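Local coordinates for major capsid protein (Human herpesvirus 1, PDB 1NO7) that builds the hexons and pentons of the icosahedral herpesvirus capsid shell, its upper domain lying in the outward, tower part of these capsomers, at residues R210-F214 and E235-Y240. Sequence-based numbering, arbitrary orientation.
Sequences RCAAF and ECMAVY
The loop that leads from helix 195-208 to helix 218-226 rests on the first turns of helix 234-256 in the VP5 upper domain, touching it through Tyr240, Val239 and Glu235. Tyr240 accounts for the largest share of the buried surface, which totals 237 Å² over both segments. Its ring reaches the loop because CG lies anti to the carbonyl carbon (chi1 -77°), and the phenol end then points at the backbone of Ala212, Ala213 and Phe214. Phe214 N is modelled as donating to Tyr240 OH at 2.8 Å, with a bent N-H...O angle of 138°; the hydroxyl sits too near Ala213 in the model for its position to be certain. Apolar contact supports the same approach: Ala212 CB lies 3.8 Å from Tyr240 CZ, and it also meets Val239 CG1 at 3.9 Å. The methyl of Ala212, whose CB is directed at the helix, therefore touches side chains of two successive helical residues. Near the start of the helix, a salt bridge joins Arg210 NH2 to Glu235 OE1 at 2.9 Å, with guanidinium and carboxylate planes 58° apart. The pair is exposed and Glu235 is poorly ordered, so this bridge is probably looser than the buried contacts. Val224 and Val225 of helix 218-226 also touch Tyr240, while Val239 packs on helix 158-169. The Phe214 ring meets that of Phe177 at a shallow angle. Buried alanine-tyrosine and alanine-valine contacts, with an ionic pair at the exposed end, thus join an interhelical loop to the start of a neighbouring helix in this alpha-plus-beta capsid fold.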
ATOM      1  N   ARG A 210      23.515   4.389  -3.432  1.00 51.37           N
ATOM      2  CA  ARG A 210      23.233   3.065  -2.881  1.00 51.37           C
ATOM      3  C   ARG A 210      21.808   2.997  -2.309  1.00 51.37           C
ATOM      4  O   ARG A 210      21.614   3.158  -1.109  1.00 51.37           O
ATOM      5  CB  ARG A 210      24.280   2.759  -1.815  1.00 95.66           C
ATOM      6  CG  ARG A 210      25.636   3.342  -2.189  1.00 95.66           C
ATOM      7  CD  ARG A 210      26.756   2.926  -1.249  1.00 95.66           C
ATOM      8  NE  ARG A 210      27.063   1.500  -1.331  1.00 95.66           N
ATOM      9  CZ  ARG A 210      27.233   0.830  -2.468  1.00 95.66           C
ATOM     10  NH1 ARG A 210      27.124   1.451  -3.639  1.00 95.66           N
ATOM     11  NH2 ARG A 210      27.529  -0.464  -2.434  1.00 95.66           N
ATOM     12  N   CYS A 211      20.818   2.748  -3.174  1.00 33.59           N
ATOM     13  CA  CYS A 211      19.403   2.682  -2.771  1.00 33.59           C
ATOM     14  C   CYS A 211      18.594   1.634  -3.524  1.00 33.59           C
ATOM     15  O   CYS A 211      18.620   1.572  -4.758  1.00 33.59           O
ATOM     16  CB  CYS A 211      18.721   4.023  -3.000  1.00 59.17           C
ATOM     17  SG  CYS A 211      19.553   5.374  -2.191  1.00 59.17           S
ATOM     18  N   ALA A 212      17.852   0.825  -2.780  1.00 42.08           N
ATOM     19  CA  ALA A 212      17.035  -0.215  -3.389  1.00 42.08           C
ATOM     20  C   ALA A 212      16.090   0.441  -4.383  1.00 42.08           C
ATOM     21  O   ALA A 212      15.373   1.384  -4.047  1.00 42.08           O
ATOM     22  CB  ALA A 212      16.257  -0.936  -2.330  1.00148.63           C
ATOM     23  N   ALA A 213      16.114  -0.066  -5.610  1.00 42.80           N
ATOM     24  CA  ALA A 213      15.293   0.453  -6.692  1.00 42.80           C
ATOM     25  C   ALA A 213      13.778   0.472  -6.469  1.00 42.80           C
ATOM     26  O   ALA A 213      13.199   1.553  -6.416  1.00 42.80           O
ATOM     27  CB  ALA A 213      15.614  -0.291  -7.973  1.00133.95           C
ATOM     28  N   PHE A 214      13.119  -0.678  -6.319  1.00 23.95           N
ATOM     29  CA  PHE A 214      11.659  -0.614  -6.174  1.00 23.95           C
ATOM     30  C   PHE A 214      11.012  -0.982  -4.825  1.00 23.95           C
ATOM     31  O   PHE A 214       9.898  -1.538  -4.806  1.00 23.95           O
ATOM     32  CB  PHE A 214      10.998  -1.454  -7.255  1.00 43.32           C
ATOM     33  CG  PHE A 214      11.381  -1.057  -8.647  1.00 43.32           C
ATOM     34  CD1 PHE A 214      12.690  -1.236  -9.103  1.00 43.32           C
ATOM     35  CD2 PHE A 214      10.428  -0.516  -9.518  1.00 43.32           C
ATOM     36  CE1 PHE A 214      13.050  -0.889 -10.393  1.00 43.32           C
ATOM     37  CE2 PHE A 214      10.773  -0.159 -10.824  1.00 43.32           C
ATOM     38  CZ  PHE A 214      12.086  -0.344 -11.265  1.00 43.32           C
ATOM     39  N   GLU A 235      26.786  -6.440  -3.164  1.00 66.27           N
ATOM     40  CA  GLU A 235      26.377  -5.528  -2.100  1.00 66.27           C
ATOM     41  C   GLU A 235      24.928  -5.082  -2.265  1.00 66.27           C
ATOM     42  O   GLU A 235      24.217  -4.829  -1.285  1.00 66.27           O
ATOM     43  CB  GLU A 235      27.295  -4.303  -2.086  1.00116.24           C
ATOM     44  CG  GLU A 235      28.775  -4.642  -1.999  1.00116.24           C
ATOM     45  CD  GLU A 235      29.660  -3.409  -1.982  1.00116.24           C
ATOM     46  OE1 GLU A 235      29.504  -2.555  -2.880  1.00116.24           O
ATOM     47  OE2 GLU A 235      30.518  -3.294  -1.078  1.00116.24           O
ATOM     48  N   CYS A 236      24.489  -5.006  -3.512  1.00 41.25           N
ATOM     49  CA  CYS A 236      23.137  -4.578  -3.802  1.00 41.25           C
ATOM     50  C   CYS A 236      22.075  -5.675  -3.696  1.00 41.25           C
ATOM     51  O   CYS A 236      21.025  -5.452  -3.079  1.00 41.25           O
ATOM     52  CB  CYS A 236      23.082  -3.944  -5.195  1.00 52.22           C
ATOM     53  SG  CYS A 236      21.408  -3.814  -5.856  1.00 52.22           S
ATOM     54  N   MET A 237      22.304  -6.845  -4.295  1.00 37.19           N
ATOM     55  CA  MET A 237      21.273  -7.882  -4.202  1.00 37.19           C
ATOM     56  C   MET A 237      21.038  -8.133  -2.743  1.00 37.19           C
ATOM     57  O   MET A 237      19.909  -8.404  -2.336  1.00 37.19           O
ATOM     58  CB  MET A 237      21.678  -9.201  -4.852  1.00 25.07           C
ATOM     59  CG  MET A 237      20.576 -10.272  -4.708  1.00 25.07           C
ATOM     60  SD  MET A 237      19.006  -9.883  -5.595  1.00 25.07           S
ATOM     61  CE  MET A 237      18.315 -11.555  -5.829  1.00 25.07           C
ATOM     62  N   ALA A 238      22.122  -8.040  -1.968  1.00 43.89           N
ATOM     63  CA  ALA A 238      22.083  -8.233  -0.517  1.00 43.89           C
ATOM     64  C   ALA A 238      20.813  -7.577   0.017  1.00 43.89           C
ATOM     65  O   ALA A 238      19.901  -8.252   0.510  1.00 43.89           O
ATOM     66  CB  ALA A 238      23.315  -7.593   0.133  1.00 57.25           C
ATOM     67  N   VAL A 239      20.766  -6.252  -0.108  1.00 25.18           N
ATOM     68  CA  VAL A 239      19.621  -5.477   0.336  1.00 25.18           C
ATOM     69  C   VAL A 239      18.299  -6.164   0.032  1.00 25.18           C
ATOM     70  O   VAL A 239      17.592  -6.606   0.940  1.00 25.18           O
ATOM     71  CB  VAL A 239      19.610  -4.092  -0.318  1.00 10.90           C
ATOM     72  CG1 VAL A 239      18.273  -3.415  -0.077  1.00 10.90           C
ATOM     73  CG2 VAL A 239      20.758  -3.242   0.250  1.00 10.90           C
ATOM     74  N   TYR A 240      17.947  -6.245  -1.243  1.00 24.19           N
ATOM     75  CA  TYR A 240      16.685  -6.884  -1.621  1.00 24.19           C
ATOM     76  C   TYR A 240      16.379  -8.199  -0.888  1.00 24.19           C
ATOM     77  O   TYR A 240      15.216  -8.469  -0.543  1.00 24.19           O
ATOM     78  CB  TYR A 240      16.656  -7.127  -3.130  1.00 34.71           C
ATOM     79  CG  TYR A 240      16.369  -5.871  -3.886  1.00 34.71           C
ATOM     80  CD1 TYR A 240      17.398  -4.994  -4.266  1.00 34.71           C
ATOM     81  CD2 TYR A 240      15.056  -5.517  -4.154  1.00 34.71           C
ATOM     82  CE1 TYR A 240      17.107  -3.785  -4.894  1.00 34.71           C
ATOM     83  CE2 TYR A 240      14.755  -4.331  -4.769  1.00 34.71           C
ATOM     84  CZ  TYR A 240      15.770  -3.461  -5.137  1.00 34.71           C
ATOM     85  OH  TYR A 240      15.396  -2.262  -5.706  1.00 34.71           O
TER